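Local structure of SrtE1 (Streptomyces coelicolor, 5CUW) at residues 92-95 and 96-100; 132-135 and 136-140. The protein is a class E sortase transpeptidase that cleaves Leu-Ala-x-Thr-Gly or Leu-Pro-x-Thr-Gly sorting signals and attaches surface proteins to the cell wall. One frame throughout, in Å; residues are numbered along the deposited sequence. Where two conformers were deposited one is given.

Contact 1. Residues 92-95 and 96-100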
loop_
_atom_site.group_PDB
_atom_site.type_symbol
_atom_site.label_atom_id
_atom_site.label_comp_id
_atom_site.label_asym_id
_atom_site.label_seq_id
_atom_site.Cartn_x
_atom_site.Cartn_y
_atom_site.Cartn_z
ATOM N N ALA A 92 -0.637 -0.227 -5.291
ATOM C CA ALA A 92 -0.633 0.944 -6.162
ATOM C C ALA A 92 -2.019 1.573 -6.181
ATOM O O ALA A 92 -3.030 0.865 -6.201
ATOM C CB ALA A 92 -0.200 0.572 -7.570
ATOM N N GLY A 93 -2.055 2.902 -6.167
ATOM C CA GLY A 93 -3.306 3.639 -6.222
ATOM C C GLY A 93 -3.168 4.951 -6.970
ATOM O O GLY A 93 -2.074 5.498 -7.074
ATOM N N HIS A 94 -4.280 5.459 -7.488
ATOM C CA HIS A 94 -4.295 6.731 -8.203
ATOM C C HIS A 94 -3.961 7.913 -7.296
ATOM O O HIS A 94 -4.374 7.962 -6.127
ATOM C CB HIS A 94 -5.675 6.981 -8.836
ATOM C CG HIS A 94 -5.843 6.393 -10.203
ATOM N ND1 HIS A 94 -4.805 6.288 -11.105
ATOM C CD2 HIS A 94 -6.931 5.884 -10.825
ATOM C CE1 HIS A 94 -5.246 5.739 -12.221
ATOM N NE2 HIS A 94 -6.535 5.486 -12.078
ATOM N N ARG A 95 -3.273 8.892 -7.869
ATOM C CA ARG A 95 -2.993 10.148 -7.183
ATOM C C ARG A 95 -4.133 11.146 -7.402
ATOM O O ARG A 95 -4.438 11.938 -6.513
ATOM C CB ARG A 95 -1.672 10.746 -7.679
ATOM C CG ARG A 95 -1.195 12.000 -6.927
ATOM C CD ARG A 95 -0.382 11.612 -5.687
ATOM N NE ARG A 95 -0.004 12.782 -4.892
ATOM C CZ ARG A 95 1.075 13.522 -5.121
ATOM N NH1 ARG A 95 1.892 13.210 -6.120
ATOM N NH2 ARG A 95 1.333 14.579 -4.356
ATOM N N ASN A 96 -4.762 11.113 -8.576
ATOM C CA ASN A 96 -5.641 12.219 -8.976
ATOM C C ASN A 96 -7.026 11.954 -9.579
ATOM O O ASN A 96 -7.740 12.911 -9.880
ATOM C CB ASN A 96 -4.903 13.101 -9.974
ATOM C CG ASN A 96 -3.861 13.950 -9.320
ATOM O OD1 ASN A 96 -2.668 13.753 -9.536
ATOM N ND2 ASN A 96 -4.300 14.909 -8.503
ATOM N N THR A 97 -7.412 10.706 -9.793
ATOM C CA THR A 97 -8.762 10.449 -10.301
ATOM C C THR A 97 -9.406 9.320 -9.531
ATOM O O THR A 97 -8.797 8.763 -8.620
ATOM C CB THR A 97 -8.776 10.090 -11.802
ATOM O OG1 THR A 97 -8.007 8.899 -12.018
ATOM C CG2 THR A 97 -8.203 11.224 -12.639
ATOM N N HIS A 98 -10.648 9.004 -9.899
ATOM C CA HIS A 98 -11.385 7.869 -9.348
ATOM C C HIS A 98 -11.231 7.693 -7.846
ATOM O O HIS A 98 -10.792 6.645 -7.376
ATOM C CB HIS A 98 -10.958 6.587 -10.066
ATOM C CG HIS A 98 -11.382 6.546 -11.503
ATOM N ND1 HIS A 98 -10.501 6.737 -12.547
ATOM C CD2 HIS A 98 -12.604 6.385 -12.066
ATOM C CE1 HIS A 98 -11.157 6.673 -13.693
ATOM N NE2 HIS A 98 -12.434 6.456 -13.430
ATOM N N GLY A 99 -11.585 8.723 -7.092
ATOM C CA GLY A 99 -11.550 8.640 -5.646
ATOM C C GLY A 99 -10.194 9.004 -5.074
ATOM O O GLY A 99 -10.073 9.234 -3.863
ATOM N N GLU A 100 -9.190 9.050 -5.956
ATOM C CA GLU A 100 -7.806 9.439 -5.634
ATOM C C GLU A 100 -7.382 9.029 -4.232
ATOM O O GLU A 100 -7.102 9.865 -3.372
ATOM C CB GLU A 100 -7.622 10.948 -5.831
ATOM C CG GLU A 100 -8.832 11.772 -5.490
ATOM C CD GLU A 100 -8.742 13.186 -6.033
ATOM O OE1 GLU A 100 -8.922 14.135 -5.242
ATOM O OE2 GLU A 100 -8.494 13.346 -7.249
#

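Contact 2. Residues 132-135 and 136-140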
loop_
_atom_site.group_PDB
_atom_site.type_symbol
_atom_site.label_atom_id
_atom_site.label_comp_id
_atom_site.label_asym_id
_atom_site.label_seq_id
_atom_site.Cartn_x
_atom_site.Cartn_y
_atom_site.Cartn_z
ATOM N N PRO A 132 9.924 10.475 -1.979
ATOM C CA PRO A 132 8.939 11.336 -2.646
ATOM C C PRO A 132 9.016 11.318 -4.176
ATOM O O PRO A 132 7.992 11.543 -4.812
ATOM C CB PRO A 132 9.262 12.741 -2.100
ATOM C CG PRO A 132 10.683 12.683 -1.676
ATOM C CD PRO A 132 10.943 11.248 -1.238
ATOM N N VAL A 133 10.189 11.083 -4.758
ATOM C CA VAL A 133 10.303 11.063 -6.221
ATOM C C VAL A 133 11.263 9.960 -6.685
ATOM O O VAL A 133 12.392 9.878 -6.204
ATOM C CB VAL A 133 10.796 12.424 -6.778
ATOM C CG1 VAL A 133 10.738 12.419 -8.303
ATOM C CG2 VAL A 133 9.957 13.594 -6.221
ATOM N N THR A 134 10.808 9.108 -7.604
ATOM C CA THR A 134 11.673 8.089 -8.202
ATOM C C THR A 134 11.182 7.698 -9.603
ATOM O O THR A 134 10.043 7.976 -9.983
ATOM C CB THR A 134 11.758 6.812 -7.324
ATOM O OG1 THR A 134 12.911 6.039 -7.694
ATOM C CG2 THR A 134 10.488 5.951 -7.466
ATOM N N SER A 135 12.061 7.062 -10.367
ATOM C CA SER A 135 11.727 6.598 -11.697
ATOM C C SER A 135 10.679 5.500 -11.626
ATOM O O SER A 135 10.730 4.643 -10.739
ATOM C CB SER A 135 12.983 6.084 -12.410
ATOM O OG SER A 135 12.634 5.392 -13.592
ATOM N N PRO A 136 9.713 5.527 -12.557
ATOM C CA PRO A 136 8.688 4.481 -12.659
ATOM C C PRO A 136 9.283 3.090 -12.925
ATOM O O PRO A 136 8.610 2.081 -12.705
ATOM C CB PRO A 136 7.825 4.942 -13.839
ATOM C CG PRO A 136 8.107 6.404 -13.992
ATOM C CD PRO A 136 9.530 6.597 -13.555
ATOM N N SER A 137 10.534 3.036 -13.372
ATOM C CA SER A 137 11.197 1.752 -13.618
ATOM C C SER A 137 11.849 1.178 -12.360
ATOM O O SER A 137 12.402 0.082 -12.390
ATOM C CB SER A 137 12.248 1.903 -14.714
ATOM O OG SER A 137 11.641 2.310 -15.926
ATOM N N ASN A 138 11.781 1.914 -11.254
ATOM C CA ASN A 138 12.444 1.495 -10.024
ATOM C C ASN A 138 11.607 0.495 -9.241
ATOM O O ASN A 138 11.050 0.824 -8.199
ATOM C CB ASN A 138 12.762 2.713 -9.144
ATOM C CG ASN A 138 13.634 2.360 -7.951
ATOM O OD1 ASN A 138 14.130 1.236 -7.835
ATOM N ND2 ASN A 138 13.831 3.321 -7.057
ATOM N N VAL A 139 11.525 -0.739 -9.731
ATOM C CA VAL A 139 10.665 -1.728 -9.092
ATOM C C VAL A 139 11.245 -2.313 -7.807
ATOM O O VAL A 139 10.539 -3.000 -7.063
ATOM C CB VAL A 139 10.352 -2.902 -10.049
ATOM C CG1 VAL A 139 9.503 -2.426 -11.208
ATOM C CG2 VAL A 139 11.638 -3.547 -10.538
ATOM N N SER A 140 12.518 -2.044 -7.534
ATOM C CA SER A 140 13.166 -2.620 -6.355
ATOM C C SER A 140 12.555 -2.105 -5.049
ATOM O O SER A 140 12.818 -2.652 -3.980
ATOM C CB SER A 140 14.667 -2.336 -6.381
ATOM O OG SER A 140 15.276 -2.979 -7.484
#

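Contact 1. Residues 92-95 and 96-100
H94, the probable active-site histidine, presents one face of its imidazole to T97: OG1 lies above the ring plane, displaced toward the rim and 3.4 Å from H94 CD2. T97 holds this hydroxyl between its own backbone N and carbonyl carbon (chi1 61°), which turns it to the ring. The H98 ring lies beside that of H94, rim to rim, with planes 24° apart and centroids 5.9 Å apart. A weak hydrogen bond between T97 OG1 and H98 ND1 (3.3 Å) joins the two flanking groups, while H94 NE2 bonds to D65. A serine at H94 would probably leave T97 OG1 without the ring face it rests on and D65 without this mate. Next along, R95 sends its side chain alongside that of N96, their flat ends tilted 30° and N96 OD1 3.5 Å from R95 CG. The backbone then curls back, placing E100 CB 3.4 Å from R95 O, a buried oxygen with no polar partner in the model. A type I' beta turn makes the reversal, closed by E100 N to T97 O (2.7 Å). The loop follows strand 87-92 and lies against strand 156-164, where G93 bonds to T161 and T162; R95 bonds through NE to R103 O and through NH1 to C163 O, and N96 bonds to E166 and F167 just beyond that strand.

Contact 2. Residues 132-135 and 136-140
With chi1 at -161° in T134 and -171° in N138, OG1 of the first and CG of the second each lie opposite their own backbone N, bringing the two side chains together nearly at a right angle. N138 ND2 donates to T134 OG1 over 2.9 Å in an almost straight bond (168° at the hydrogen), with the hydroxyl oxygen close to the amide plane. The same nitrogen also bonds to Q148, so two acceptors grip the amide and fix its rotation. Behind this bond the chain folds through a type I beta turn from S135 to N138, closed by N138 N to S135 O (3.0 Å); the donor approaches from above the carbonyl plane. N138 CB packs 3.2 Å from S135 O. The hydroxyl of S135 folds forward past P136, and its OG accepts the N-H of S137 over 3.2 Å, an ST turn laid over the beta turn. S137 CB sits 3.7 Å from S135 OG. Beyond it N138 is the centre of an inverse gamma turn, V139 N bonding to S137 O (2.9 Å), and a 3-10 segment begins. P136 packs against R172, the probable proton donor, and T134 pairs with the same residue through the backbone. The beta, ST and inverse gamma turns follow closely where strand 121-134 gives way to the loop that, as in other sortases, probably borders the sorting-signal groove.

In the fold
From the N terminus, strand 87-92 runs out into contact 1, whose turn brings the chain back on itself in the loop before strand 113-117. The chain then passes through that strand into strand 121-134, at whose end contact 2 starts the loop leading to strand 156-164. The contacts are in series, neither nesting nor crossing, with centres about 18 Å and nearest atoms about 6 Å apart. In the sheet, strands 156-164 and 171-184 lie between 87-92 and 121-134, which lead into the contacts. Contact 1 borders 156-164, with C163, and supplies H94 to the probable active site; contact 2 borders 171-184, with R172, in the sortase barrel, the protein's probably extracellular catalytic domain.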